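Local coordinates for protein catechol 2,3-dioxygenase (Rhodococcus sp., PDB 2WL9) that probably cleaves the ring of catechol-type aromatic compounds beside their two hydroxyls, adding dioxygen at a bound iron in the breakdown of aromatic hydrocarbons, at residues T238-K243 with G284-V289; V173-A178 with G242-D247; D18-Y23 with N256-L261; I150-D155 with H197-G202; G133-G138 with L223-D228. All blocks are in the same frame, centred on the assembly; numbering follows the deposited sequence.

Contact 1: residues T238-K243 with G284-V289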
# COMPACT_ATOMS: atom_id res chain seq x y z
N THR C 238 -28.89 10.92 30.06
CA THR C 238 -30.18 11.17 29.39
C THR C 238 -30.46 10.19 28.25
O THR C 238 -31.60 9.79 28.04
CB THR C 238 -30.27 12.60 28.84
OG1 THR C 238 -29.49 12.70 27.64
CG2 THR C 238 -29.76 13.58 29.86
N LEU C 239 -29.41 9.86 27.50
CA LEU C 239 -29.49 8.83 26.47
C LEU C 239 -28.35 7.84 26.66
O LEU C 239 -27.19 8.23 26.74
CB LEU C 239 -29.45 9.46 25.06
CG LEU C 239 -30.56 10.43 24.64
CD1 LEU C 239 -30.16 11.23 23.39
CD2 LEU C 239 -31.91 9.74 24.42
N GLN C 240 -28.71 6.56 26.77
CA GLN C 240 -27.73 5.50 26.96
C GLN C 240 -26.85 5.33 25.71
O GLN C 240 -27.13 5.94 24.67
CB GLN C 240 -28.43 4.18 27.30
CG GLN C 240 -29.44 4.29 28.45
CD GLN C 240 -30.09 2.96 28.81
OE1 GLN C 240 -30.22 2.07 27.97
NE2 GLN C 240 -30.50 2.83 30.06
N ILE C 241 -25.80 4.52 25.82
CA ILE C 241 -24.94 4.20 24.69
C ILE C 241 -25.77 3.76 23.48
O ILE C 241 -26.72 2.99 23.62
CB ILE C 241 -23.90 3.10 25.02
CG1 ILE C 241 -23.00 3.53 26.19
CG2 ILE C 241 -23.03 2.77 23.80
CD1 ILE C 241 -22.23 2.37 26.83
N GLY C 242 -25.41 4.28 22.31
CA GLY C 242 -26.02 3.87 21.05
C GLY C 242 -25.41 4.54 19.84
O GLY C 242 -24.29 5.07 19.90
N LYS C 243 -26.15 4.51 18.74
CA LYS C 243 -25.68 5.06 17.47
C LYS C 243 -26.78 5.77 16.72
O LYS C 243 -27.83 5.18 16.44
CB LYS C 243 -25.12 3.96 16.57
CG LYS C 243 -23.73 3.51 16.89
CD LYS C 243 -23.13 2.84 15.67
CE LYS C 243 -21.76 2.29 15.96
NZ LYS C 243 -21.35 1.37 14.87
N GLY C 284 -29.54 1.34 20.58
CA GLY C 284 -29.32 2.03 21.86
C GLY C 284 -29.90 3.43 21.87
O GLY C 284 -30.92 3.69 21.24
N HIS C 285 -29.24 4.34 22.58
CA HIS C 285 -29.73 5.71 22.77
C HIS C 285 -31.13 5.72 23.38
O HIS C 285 -31.97 6.58 23.07
CB HIS C 285 -29.71 6.50 21.45
CG HIS C 285 -28.35 6.99 21.05
ND1 HIS C 285 -27.34 7.18 21.97
CD2 HIS C 285 -27.85 7.36 19.85
CE1 HIS C 285 -26.26 7.63 21.34
NE2 HIS C 285 -26.55 7.75 20.05
N ASP C 286 -31.38 4.74 24.24
CA ASP C 286 -32.64 4.63 24.96
C ASP C 286 -32.72 5.78 25.95
O ASP C 286 -31.72 6.13 26.57
CB ASP C 286 -32.70 3.30 25.70
CG ASP C 286 -32.40 2.13 24.79
OD1 ASP C 286 -33.30 1.75 24.00
OD2 ASP C 286 -31.27 1.60 24.85
N ASN C 287 -33.91 6.36 26.07
CA ASN C 287 -34.15 7.45 27.00
C ASN C 287 -34.04 6.99 28.44
O ASN C 287 -34.60 5.96 28.82
CB ASN C 287 -35.52 8.09 26.75
CG ASN C 287 -35.64 8.68 25.36
OD1 ASN C 287 -35.91 7.97 24.39
ND2 ASN C 287 -35.44 9.99 25.26
N GLU C 288 -33.29 7.74 29.24
CA GLU C 288 -33.14 7.45 30.66
C GLU C 288 -33.58 8.68 31.46
O GLU C 288 -34.78 8.99 31.49
CB GLU C 288 -31.69 7.04 30.96
CG GLU C 288 -31.46 6.31 32.27
CD GLU C 288 -30.04 5.77 32.39
OE1 GLU C 288 -29.44 5.40 31.35
OE2 GLU C 288 -29.51 5.70 33.53
N VAL C 289 -32.64 9.39 32.07
CA VAL C 289 -32.96 10.58 32.88
C VAL C 289 -33.51 11.69 31.99
O VAL C 289 -32.83 12.18 31.09
CB VAL C 289 -31.75 11.08 33.71
CG1 VAL C 289 -32.16 12.22 34.62
CG2 VAL C 289 -31.14 9.95 34.53

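Contact 2: residues V173-A178 with G242-D247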
# COMPACT_ATOMS: atom_id res chain seq x y z
N VAL C 173 -31.48 19.20 6.46
CA VAL C 173 -32.23 18.31 7.34
C VAL C 173 -31.68 16.88 7.24
O VAL C 173 -31.46 16.38 6.15
CB VAL C 173 -33.72 18.32 6.97
CG1 VAL C 173 -34.48 17.25 7.75
CG2 VAL C 173 -34.32 19.70 7.22
N GLU C 174 -31.46 16.24 8.39
CA GLU C 174 -30.99 14.85 8.36
C GLU C 174 -31.95 13.86 9.01
O GLU C 174 -31.80 12.66 8.83
CB GLU C 174 -29.58 14.73 8.94
CG GLU C 174 -28.52 15.27 8.01
CD GLU C 174 -27.11 14.94 8.45
OE1 GLU C 174 -26.92 14.56 9.62
OE2 GLU C 174 -26.19 15.06 7.63
N TYR C 175 -32.92 14.37 9.75
CA TYR C 175 -33.93 13.52 10.36
C TYR C 175 -35.32 14.09 10.13
O TYR C 175 -35.47 15.29 9.95
CB TYR C 175 -33.69 13.41 11.86
CG TYR C 175 -32.70 12.36 12.27
CD1 TYR C 175 -33.12 11.10 12.66
CD2 TYR C 175 -31.33 12.64 12.29
CE1 TYR C 175 -32.21 10.12 13.05
CE2 TYR C 175 -30.41 11.67 12.68
CZ TYR C 175 -30.86 10.42 13.06
OH TYR C 175 -29.97 9.46 13.46
N LYS C 176 -36.31 13.21 10.11
CA LYS C 176 -37.72 13.60 10.21
C LYS C 176 -38.37 12.83 11.36
O LYS C 176 -38.41 11.60 11.35
CB LYS C 176 -38.45 13.34 8.90
CG LYS C 176 -38.03 14.25 7.74
CD LYS C 176 -38.53 13.75 6.40
CE LYS C 176 -40.01 13.96 6.21
NZ LYS C 176 -40.50 13.40 4.92
N PHE C 177 -38.86 13.56 12.36
CA PHE C 177 -39.55 12.97 13.51
C PHE C 177 -41.02 13.36 13.52
O PHE C 177 -41.37 14.49 13.18
CB PHE C 177 -38.92 13.42 14.83
CG PHE C 177 -37.45 13.14 14.94
CD1 PHE C 177 -36.98 11.84 15.08
CD2 PHE C 177 -36.54 14.19 14.95
CE1 PHE C 177 -35.61 11.58 15.20
CE2 PHE C 177 -35.17 13.95 15.07
CZ PHE C 177 -34.71 12.65 15.20
N ALA C 178 -41.89 12.44 13.93
CA ALA C 178 -43.31 12.74 14.06
C ALA C 178 -43.58 13.45 15.39
O ALA C 178 -43.24 12.93 16.45
CB ALA C 178 -44.15 11.47 13.95
N GLY C 242 -25.41 4.28 22.31
CA GLY C 242 -26.02 3.87 21.05
C GLY C 242 -25.41 4.54 19.84
O GLY C 242 -24.29 5.07 19.90
N LYS C 243 -26.15 4.51 18.74
CA LYS C 243 -25.68 5.06 17.47
C LYS C 243 -26.78 5.77 16.72
O LYS C 243 -27.83 5.18 16.44
CB LYS C 243 -25.12 3.96 16.57
CG LYS C 243 -23.73 3.51 16.89
CD LYS C 243 -23.13 2.84 15.67
CE LYS C 243 -21.76 2.29 15.96
NZ LYS C 243 -21.35 1.37 14.87
N HIS C 244 -26.53 7.03 16.37
CA HIS C 244 -27.38 7.76 15.44
C HIS C 244 -27.11 7.23 14.03
O HIS C 244 -26.00 6.79 13.73
CB HIS C 244 -27.07 9.25 15.49
CG HIS C 244 -27.27 9.88 16.83
ND1 HIS C 244 -28.51 9.98 17.43
CD2 HIS C 244 -26.40 10.47 17.68
CE1 HIS C 244 -28.39 10.58 18.60
NE2 HIS C 244 -27.12 10.89 18.77
N SER C 245 -28.13 7.27 13.17
CA SER C 245 -27.95 6.81 11.79
C SER C 245 -27.10 7.76 10.94
O SER C 245 -26.52 7.35 9.93
CB SER C 245 -29.30 6.56 11.12
OG SER C 245 -30.02 5.55 11.79
N ASN C 246 -27.00 9.02 11.36
CA ASN C 246 -26.23 9.99 10.58
C ASN C 246 -24.71 9.91 10.75
O ASN C 246 -24.00 9.70 9.77
CB ASN C 246 -26.79 11.43 10.68
CG ASN C 246 -26.76 12.01 12.10
OD1 ASN C 246 -26.55 11.31 13.09
ND2 ASN C 246 -26.99 13.32 12.20
N ASP C 247 -24.22 10.06 11.98
CA ASP C 247 -22.77 10.01 12.18
C ASP C 247 -22.26 8.59 12.41
O ASP C 247 -21.06 8.35 12.29
CB ASP C 247 -22.30 10.96 13.29
CG ASP C 247 -23.03 10.76 14.61
OD1 ASP C 247 -23.67 9.70 14.82
OD2 ASP C 247 -22.96 11.67 15.46

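Contact 3: residues D18-Y23 with N256-L261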
# COMPACT_ATOMS: atom_id res chain seq x y z
N ASP C 18 -14.64 24.32 40.29
CA ASP C 18 -14.19 23.10 40.91
C ASP C 18 -14.88 21.85 40.35
O ASP C 18 -14.26 20.89 40.10
CB ASP C 18 -14.44 23.15 42.42
CG ASP C 18 -13.35 23.85 43.16
OD1 ASP C 18 -12.53 24.50 42.52
OD2 ASP C 18 -13.31 23.75 44.38
N ALA C 19 -16.17 21.91 40.16
CA ALA C 19 -16.92 20.76 39.64
C ALA C 19 -16.53 20.47 38.19
O ALA C 19 -16.42 19.31 37.80
CB ALA C 19 -18.42 20.99 39.76
N TRP C 20 -16.32 21.53 37.41
CA TRP C 20 -15.93 21.41 35.99
C TRP C 20 -14.55 20.79 35.78
O TRP C 20 -14.36 20.00 34.85
CB TRP C 20 -16.01 22.78 35.30
CG TRP C 20 -17.34 23.02 34.67
CD1 TRP C 20 -18.35 23.80 35.16
CD2 TRP C 20 -17.81 22.48 33.43
NE1 TRP C 20 -19.42 23.78 34.29
CE2 TRP C 20 -19.11 22.98 33.23
CE3 TRP C 20 -17.25 21.61 32.48
CZ2 TRP C 20 -19.87 22.64 32.11
CZ3 TRP C 20 -18.01 21.28 31.37
CH2 TRP C 20 -19.31 21.80 31.19
N ARG C 21 -13.60 21.16 36.62
CA ARG C 21 -12.29 20.51 36.63
C ARG C 21 -12.46 19.02 36.90
O ARG C 21 -12.01 18.19 36.12
CB ARG C 21 -11.36 21.14 37.68
CG ARG C 21 -11.04 22.60 37.40
CD ARG C 21 -10.12 23.20 38.45
NE ARG C 21 -8.79 22.59 38.41
CZ ARG C 21 -7.65 23.26 38.58
NH1 ARG C 21 -7.66 24.57 38.77
NH2 ARG C 21 -6.50 22.61 38.53
N ASP C 22 -13.15 18.69 37.99
CA ASP C 22 -13.43 17.29 38.36
C ASP C 22 -14.06 16.51 37.21
O ASP C 22 -13.72 15.36 36.96
CB ASP C 22 -14.35 17.23 39.59
CG ASP C 22 -13.63 17.54 40.89
OD1 ASP C 22 -12.49 18.07 40.87
OD2 ASP C 22 -14.22 17.26 41.96
N TYR C 23 -14.97 17.18 36.49
CA TYR C 23 -15.75 16.55 35.44
C TYR C 23 -14.98 16.44 34.13
O TYR C 23 -14.80 15.34 33.61
CB TYR C 23 -17.04 17.34 35.25
CG TYR C 23 -17.96 16.87 34.15
CD1 TYR C 23 -18.94 15.91 34.40
CD2 TYR C 23 -17.89 17.42 32.87
CE1 TYR C 23 -19.81 15.49 33.39
CE2 TYR C 23 -18.77 17.01 31.86
CZ TYR C 23 -19.72 16.05 32.13
OH TYR C 23 -20.59 15.63 31.14
N ASN C 256 -23.64 17.69 32.49
CA ASN C 256 -22.42 18.36 32.95
C ASN C 256 -22.72 19.28 34.16
O ASN C 256 -23.87 19.40 34.57
CB ASN C 256 -21.70 19.07 31.79
CG ASN C 256 -22.52 20.19 31.16
OD1 ASN C 256 -23.15 21.00 31.85
ND2 ASN C 256 -22.49 20.25 29.84
N PRO C 257 -21.68 19.90 34.76
CA PRO C 257 -21.92 20.73 35.95
C PRO C 257 -22.78 21.97 35.71
O PRO C 257 -23.22 22.59 36.67
CB PRO C 257 -20.51 21.15 36.37
CG PRO C 257 -19.62 20.13 35.78
CD PRO C 257 -20.25 19.76 34.48
N SER C 258 -23.02 22.32 34.44
CA SER C 258 -23.84 23.50 34.12
C SER C 258 -25.29 23.15 33.79
O SER C 258 -26.08 24.04 33.46
CB SER C 258 -23.20 24.31 32.99
OG SER C 258 -22.03 24.98 33.45
N GLY C 259 -25.64 21.87 33.87
CA GLY C 259 -27.02 21.44 33.68
C GLY C 259 -27.41 21.16 32.24
O GLY C 259 -28.57 20.89 31.96
N TRP C 260 -26.44 21.25 31.32
CA TRP C 260 -26.66 20.79 29.95
C TRP C 260 -25.83 19.53 29.67
O TRP C 260 -25.27 18.95 30.61
CB TRP C 260 -26.44 21.91 28.90
CG TRP C 260 -25.13 22.66 28.97
CD1 TRP C 260 -24.81 23.67 29.83
CD2 TRP C 260 -24.01 22.52 28.09
NE1 TRP C 260 -23.54 24.13 29.57
CE2 TRP C 260 -23.03 23.44 28.50
CE3 TRP C 260 -23.74 21.68 27.00
CZ2 TRP C 260 -21.78 23.55 27.86
CZ3 TRP C 260 -22.50 21.79 26.36
CH2 TRP C 260 -21.54 22.72 26.80
N LEU C 261 -25.77 19.10 28.41
CA LEU C 261 -25.25 17.76 28.09
C LEU C 261 -23.92 17.72 27.36
O LEU C 261 -23.66 18.51 26.47
CB LEU C 261 -26.28 16.99 27.26
CG LEU C 261 -27.65 16.72 27.87
CD1 LEU C 261 -28.52 16.06 26.82
CD2 LEU C 261 -27.52 15.83 29.08
O HOH W 1 -21.05 25.18 36.67

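Contact 4: residues I150-D155 with H197-G202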
# COMPACT_ATOMS: atom_id res chain seq x y z
N ILE C 150 -21.83 20.69 18.24
CA ILE C 150 -22.76 21.31 19.17
C ILE C 150 -24.16 21.45 18.59
O ILE C 150 -24.32 21.74 17.40
CB ILE C 150 -22.27 22.71 19.63
CG1 ILE C 150 -22.01 23.62 18.41
CG2 ILE C 150 -21.04 22.58 20.54
CD1 ILE C 150 -21.56 25.04 18.74
N ILE C 151 -25.16 21.26 19.44
CA ILE C 151 -26.53 21.63 19.10
C ILE C 151 -26.89 22.92 19.84
O ILE C 151 -26.80 22.98 21.08
CB ILE C 151 -27.54 20.51 19.41
CG1 ILE C 151 -27.41 19.41 18.36
CG2 ILE C 151 -28.98 21.07 19.43
CD1 ILE C 151 -28.52 18.36 18.39
N ILE C 152 -27.28 23.93 19.07
CA ILE C 152 -27.53 25.27 19.61
C ILE C 152 -28.93 25.77 19.27
O ILE C 152 -29.57 25.28 18.34
CB ILE C 152 -26.44 26.29 19.18
CG1 ILE C 152 -26.36 26.40 17.64
CG2 ILE C 152 -25.07 25.91 19.79
CD1 ILE C 152 -25.45 27.51 17.15
N ARG C 153 -29.39 26.76 20.04
CA ARG C 153 -30.74 27.30 19.90
C ARG C 153 -30.88 28.16 18.65
O ARG C 153 -30.07 29.05 18.39
CB ARG C 153 -31.11 28.11 21.14
CG ARG C 153 -32.58 28.49 21.25
CD ARG C 153 -32.87 29.04 22.64
NE ARG C 153 -32.04 30.20 22.95
CZ ARG C 153 -31.81 30.67 24.17
NH1 ARG C 153 -32.36 30.09 25.23
NH2 ARG C 153 -31.04 31.74 24.33
N GLU C 154 -31.91 27.87 17.86
CA GLU C 154 -32.25 28.70 16.72
C GLU C 154 -33.76 28.89 16.67
O GLU C 154 -34.49 27.92 16.49
CB GLU C 154 -31.75 28.08 15.40
CG GLU C 154 -30.26 27.81 15.34
CD GLU C 154 -29.38 29.05 15.39
OE1 GLU C 154 -29.86 30.17 15.09
OE2 GLU C 154 -28.20 28.89 15.74
N ASP C 155 -34.22 30.13 16.86
CA ASP C 155 -35.64 30.45 16.73
C ASP C 155 -36.11 30.45 15.27
O ASP C 155 -37.30 30.29 14.99
CB ASP C 155 -35.95 31.80 17.39
CG ASP C 155 -35.37 32.99 16.62
OD1 ASP C 155 -34.21 32.91 16.15
OD2 ASP C 155 -36.08 34.00 16.47
N HIS C 197 -20.71 16.11 11.41
CA HIS C 197 -21.20 17.48 11.57
C HIS C 197 -20.46 18.20 12.70
O HIS C 197 -19.97 17.56 13.63
CB HIS C 197 -22.73 17.54 11.76
CG HIS C 197 -23.25 16.73 12.91
ND1 HIS C 197 -23.68 17.30 14.09
CD2 HIS C 197 -23.42 15.39 13.06
CE1 HIS C 197 -24.10 16.36 14.92
NE2 HIS C 197 -23.95 15.19 14.32
N SER C 198 -20.36 19.52 12.56
CA SER C 198 -19.84 20.43 13.58
C SER C 198 -20.97 21.15 14.30
O SER C 198 -20.78 21.70 15.38
CB SER C 198 -18.95 21.49 12.94
OG SER C 198 -17.91 20.91 12.20
N LEU C 199 -22.15 21.14 13.68
CA LEU C 199 -23.25 22.00 14.12
C LEU C 199 -24.60 21.39 13.78
O LEU C 199 -24.77 20.84 12.69
CB LEU C 199 -23.13 23.36 13.44
CG LEU C 199 -24.12 24.48 13.74
CD1 LEU C 199 -24.08 24.83 15.21
CD2 LEU C 199 -23.79 25.68 12.89
N ALA C 200 -25.54 21.48 14.72
CA ALA C 200 -26.93 21.09 14.47
C ALA C 200 -27.91 22.00 15.23
O ALA C 200 -27.55 22.62 16.23
CB ALA C 200 -27.16 19.62 14.83
N PHE C 201 -29.13 22.09 14.71
CA PHE C 201 -30.19 22.91 15.32
C PHE C 201 -31.58 22.53 14.77
O PHE C 201 -31.69 21.70 13.87
CB PHE C 201 -29.91 24.41 15.14
CG PHE C 201 -29.48 24.79 13.75
CD1 PHE C 201 -28.12 24.94 13.45
CD2 PHE C 201 -30.41 25.02 12.75
CE1 PHE C 201 -27.72 25.29 12.16
CE2 PHE C 201 -30.02 25.36 11.47
CZ PHE C 201 -28.66 25.50 11.17
N GLY C 202 -32.63 23.14 15.32
CA GLY C 202 -34.00 22.81 14.91
C GLY C 202 -34.52 21.57 15.61
O GLY C 202 -35.32 20.82 15.04
O HOH W 2 -32.23 24.33 17.92

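Contact 5: residues G133-G138 with L223-D228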
# COMPACT_ATOMS: atom_id res chain seq x y z
N GLY C 133 -6.20 14.76 32.02
CA GLY C 133 -6.57 14.89 33.43
C GLY C 133 -6.92 13.58 34.11
O GLY C 133 -7.20 13.54 35.31
N ARG C 134 -6.96 12.51 33.33
CA ARG C 134 -7.06 11.14 33.84
C ARG C 134 -6.37 10.23 32.83
O ARG C 134 -6.21 10.63 31.67
CB ARG C 134 -8.52 10.73 34.10
CG ARG C 134 -9.50 10.88 32.91
CD ARG C 134 -9.40 9.73 31.92
NE ARG C 134 -10.57 9.64 31.05
CZ ARG C 134 -10.74 8.72 30.11
NH1 ARG C 134 -9.80 7.79 29.91
NH2 ARG C 134 -11.84 8.71 29.37
N PRO C 135 -5.93 9.03 33.25
CA PRO C 135 -5.17 8.18 32.33
C PRO C 135 -5.99 7.84 31.09
O PRO C 135 -7.17 7.52 31.20
CB PRO C 135 -4.91 6.92 33.17
CG PRO C 135 -4.91 7.42 34.58
CD PRO C 135 -6.04 8.41 34.59
N MET C 136 -5.36 7.94 29.93
CA MET C 136 -6.06 7.74 28.67
C MET C 136 -5.37 6.69 27.81
O MET C 136 -4.14 6.67 27.71
CB MET C 136 -6.17 9.06 27.89
CG MET C 136 -7.24 10.02 28.41
SD MET C 136 -7.51 11.46 27.34
CE MET C 136 -8.31 10.71 25.92
N PHE C 137 -6.19 5.83 27.21
CA PHE C 137 -5.71 4.81 26.28
C PHE C 137 -5.22 5.44 24.98
O PHE C 137 -4.29 4.93 24.34
CB PHE C 137 -6.85 3.85 25.94
CG PHE C 137 -7.28 2.98 27.10
CD1 PHE C 137 -8.32 3.38 27.94
CD2 PHE C 137 -6.66 1.76 27.33
CE1 PHE C 137 -8.74 2.58 29.00
CE2 PHE C 137 -7.06 0.95 28.39
CZ PHE C 137 -8.11 1.36 29.23
N GLY C 138 -5.88 6.53 24.58
CA GLY C 138 -5.60 7.20 23.32
C GLY C 138 -5.62 8.71 23.49
O GLY C 138 -5.11 9.23 24.48
N LEU C 223 -13.82 5.69 25.90
CA LEU C 223 -15.26 5.87 26.02
C LEU C 223 -15.80 4.98 27.14
O LEU C 223 -16.59 5.43 27.97
CB LEU C 223 -15.97 5.56 24.70
CG LEU C 223 -17.50 5.66 24.66
CD1 LEU C 223 -17.98 7.09 24.90
CD2 LEU C 223 -18.02 5.13 23.34
N GLY C 224 -15.34 3.73 27.17
CA GLY C 224 -15.71 2.78 28.21
C GLY C 224 -15.29 3.26 29.60
O GLY C 224 -16.06 3.15 30.55
N TYR C 225 -14.08 3.79 29.69
CA TYR C 225 -13.54 4.37 30.91
C TYR C 225 -14.40 5.54 31.40
O TYR C 225 -14.79 5.58 32.57
CB TYR C 225 -12.10 4.83 30.66
CG TYR C 225 -11.30 5.26 31.86
CD1 TYR C 225 -10.23 4.49 32.32
CD2 TYR C 225 -11.56 6.47 32.51
CE1 TYR C 225 -9.47 4.89 33.41
CE2 TYR C 225 -10.81 6.88 33.61
CZ TYR C 225 -9.77 6.08 34.05
OH TYR C 225 -9.01 6.46 35.14
N ALA C 226 -14.70 6.48 30.50
CA ALA C 226 -15.54 7.64 30.82
C ALA C 226 -16.97 7.23 31.19
O ALA C 226 -17.54 7.76 32.15
CB ALA C 226 -15.55 8.64 29.67
N HIS C 227 -17.53 6.28 30.44
CA HIS C 227 -18.88 5.76 30.72
C HIS C 227 -18.96 5.10 32.09
O HIS C 227 -19.94 5.30 32.82
CB HIS C 227 -19.33 4.78 29.63
CG HIS C 227 -20.69 4.18 29.86
ND1 HIS C 227 -20.87 2.85 30.19
CD2 HIS C 227 -21.93 4.72 29.81
CE1 HIS C 227 -22.16 2.60 30.32
NE2 HIS C 227 -22.82 3.72 30.09
N ASP C 228 -17.94 4.32 32.45
CA ASP C 228 -17.90 3.64 33.74
C ASP C 228 -17.84 4.64 34.89
O ASP C 228 -18.48 4.43 35.93
CB ASP C 228 -16.73 2.66 33.82
CG ASP C 228 -17.07 1.28 33.25
OD1 ASP C 228 -18.21 1.08 32.76
OD2 ASP C 228 -16.19 0.40 33.29

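Contact 1: residues T238-K243 with G284-V289
His285 folds its ring back against the strand residues Gly242 and Lys243. Its CB comes within 4.2 Å of Gln240 O, and CG comes next to Gly242 CA, whose C-H points into the ring face 3.7 Å from the ring centroid. ND1 then donates to Gln240 O at 3.0 Å, coming in at the end of that carbonyl. On the far side of the ring, CD2 lies under Lys243 N at 3.5 Å, while NE2 rests against Gly242 C and CE1 against Gly242 O. Gly242 and Gly284 have no side chains, and their CA atoms come within 3.9 Å.

Backbone bonds continue along the two oppositely running segments: Ile241 O receives His285 N, Gln240 N gives to Asp286 O, and Thr238 O accepts Glu288 N at 2.9 Å. Gln240 NE2 reaches Glu288 OE1 at 3.1 Å, from above the carboxylate plane; OE2 of that glutamate is in a salt bridge with Arg231 of helix 220-232. Thr238 and Leu239 form a classic bulge against Tyr253, an iron ligand. The loop after strand 283-284 runs along one edge of strands 237-240 and 242-243, with strand 250-255 on their other edge.

Contact 2: residues V173-A178 with G242-D247
Asn246 has its CG between the backbone N and the carbonyl carbon (chi1 62°), which turns its amide to the side where Glu174 and Tyr175 arrive. Glu174 comes from across the gap as an extended chain, and its carboxylate meets the amide with the two planes 74° apart. Asn246 ND2 donates to Glu174 OE1 at 2.9 Å, nearly along the C-O bond and within the plane of the amide. The same OE1 is also bonded to His196 NE2, so two N-H groups hold one carboxylate oxygen. Tyr175 presents its ring edge across the amide: CE2 lies 3.7 Å from Asn246 CG, and the ring stands almost perpendicular to the amide.

Both segments belong to the iron-binding module, of the glyoxalase/dioxygenase superfamily, and 244-247 is part of the loop leading on from strand 242-243. His244 is in the second shell of the metal: its NE2 is hydrogen-bonded to Tyr253 OH, and Tyr253 is an iron ligand. Tyr175 OH passes His244 CB at 3.5 Å and accepts the backbone N-H of Ser245 at 2.9 Å, with a bent angle of 136°. The hydroxyl also has a weak bond to Asp281 OD1, an atom that His244 ND1 reaches weakly too. On the other branch of its amide, Asn246 OD1 takes a weak bond from Asp247 N.

Contact 3: residues D18-Y23 with N256-L261
Pro257 fits into the angle between Trp20 and Tyr23, two aromatic rings one turn apart on helix 17-24, and CH-pi contacts run through this meeting. Its CD lies 3.6 Å from the centroid of the Trp20 six-membered ring, close to the ring normal, and the same carbon sits 3.8 Å from the centroid of the Tyr23 ring, shifted toward its rim. Asn256 CA adds a second carbon over the tyrosine face at 4.0 Å from the centroid. With its CG anti to the backbone N (chi1 177°), Tyr23 extends its ring out from the helix, past the proline to Asn256.

Apolar contacts fill in round these. Ala19 CB touches Pro257 CB at 4.0 Å, and the far corner of the indole, Trp20 CH2, more distantly reaches Trp260 CZ2. The same CH2 is in van der Waals contact with the amide of Asn256, 3.6 Å from its CG. Trp262 meets the rings of Trp20, Tyr23 and Trp260 as well. Helix 17-24 belongs to the N-terminal half of the chain and the loop to the iron-binding half, consistent with an interdomain contact of a two-domain type I extradiol dioxygenase.

Trp20 NE1 donates a hydrogen bond to Ser258 OG at 3.0 Å, with the oxygen in the indole plane; Asp60 OD1 is a second partner of that hydroxyl. Residues 256-259 make a type I turn, and Asn256 OD1 accepts Ser258 N at 2.9 Å as an Asx turn. A water bridges Trp20 NE1 and Pro257 O weakly.

Contact 4: residues I150-D155 with H197-G202
Ile150 pairs with Leu199 and Ile151 with Ala200 in a parallel ladder, in which the axes of the short segments 150-152 and 199-201 approach to 4.8 Å and differ by 32° in direction. Ala200 sits in the middle of the bonding: its N donates to Ile150 O at 3.0 Å and its O accepts Ile152 N at 3.1 Å, while Ser198 O receives Ile150 N. Beyond this the strands part, and a water bridges Ile152 O and Gly202 N.

On one face of the sheet Leu199 CD1 meets Ile152 CD1 at 3.6 Å and Ile150 CG1 at 4.0 Å. A trans first torsion (chi1 -178°) carries the leucine across to both isoleucines; Ile65 and Trp67 of strand 61-68 pack on this side. On the opposite face Ile151 CG1 touches Ala200 CB at 3.5 Å. The side chain of Ile151 is about 5 Å from the bound iron. Further on, Glu154 lays CG against Phe201 CB at 3.4 Å.

His149, the first residue of strand 149-152, is an iron ligand, and the ladder ties this ligand-bearing strand to strand 199-201. Glu154 OE2 lies near Asp110 OD2, which may raise the pKa of one of them.

Contact 5: residues G133-G138 with L223-D228
Arg134 lays its guanidinium flat over one face of Tyr225, the two planes only 13° apart and the side chains running in opposite directions. The arginine gets there through a chain bent at chi2 (80°), which turns it out of its loop toward helix 220-232. CZ comes 3.4 Å from Tyr225 CD2, NH1 lies 3.5 Å from CG of the same ring, and CD covers the CE2 side at 3.6 Å, so the overlap favours one flank of the tyrosine over its centre. NH2 goes on past the ring to Ala226 CB at 3.7 Å.

Tyr225 swings its ring away from its own backbone N (chi1 -171°) and out from the helix, and its far end is met by Pro135, whose CD lies 3.6 Å from the tyrosine OH. Phe137 approaches the other flank obliquely, its CE1 4.1 Å from Tyr225 CD1. Pro129 of a neighbouring subunit packs on Pro135, Phe137 and Tyr225, which places this loop-and-helix contact at a subunit interface.

The guanidinium is fixed in its rotation by several bonds. Arg134 NH1 donates to Pro135 O at 2.9 Å, in the guanidinium plane. It also forms a salt bridge with Asp222 OD1, while NE donates to Ile27 O. Asp222 therefore probably offsets part of the positive charge that Arg134 brings to the tyrosine face.

In the fold
From the N terminus, helix 17-24 opens contact 3, which closes only at the loop 256-261 and so encloses contacts 2, 4 and 5 while joining the N-terminal domain to the iron-binding one. The loop at 133-138 begins contact 5, which ends on helix 220-232; contact 4 nests inside it, pairing strands 149-152 and 199-201. Contact 2 starts within contact 4 and closes at 242-247, crossing both 4 and 5. Contact 1 opens after contact 5 has closed and crosses contact 3, bringing the loop after strand 283-284 back to strand 242-243, which contact 2 shares. Contacts 1, 2 and 4 all reach the same sheet, close to the iron.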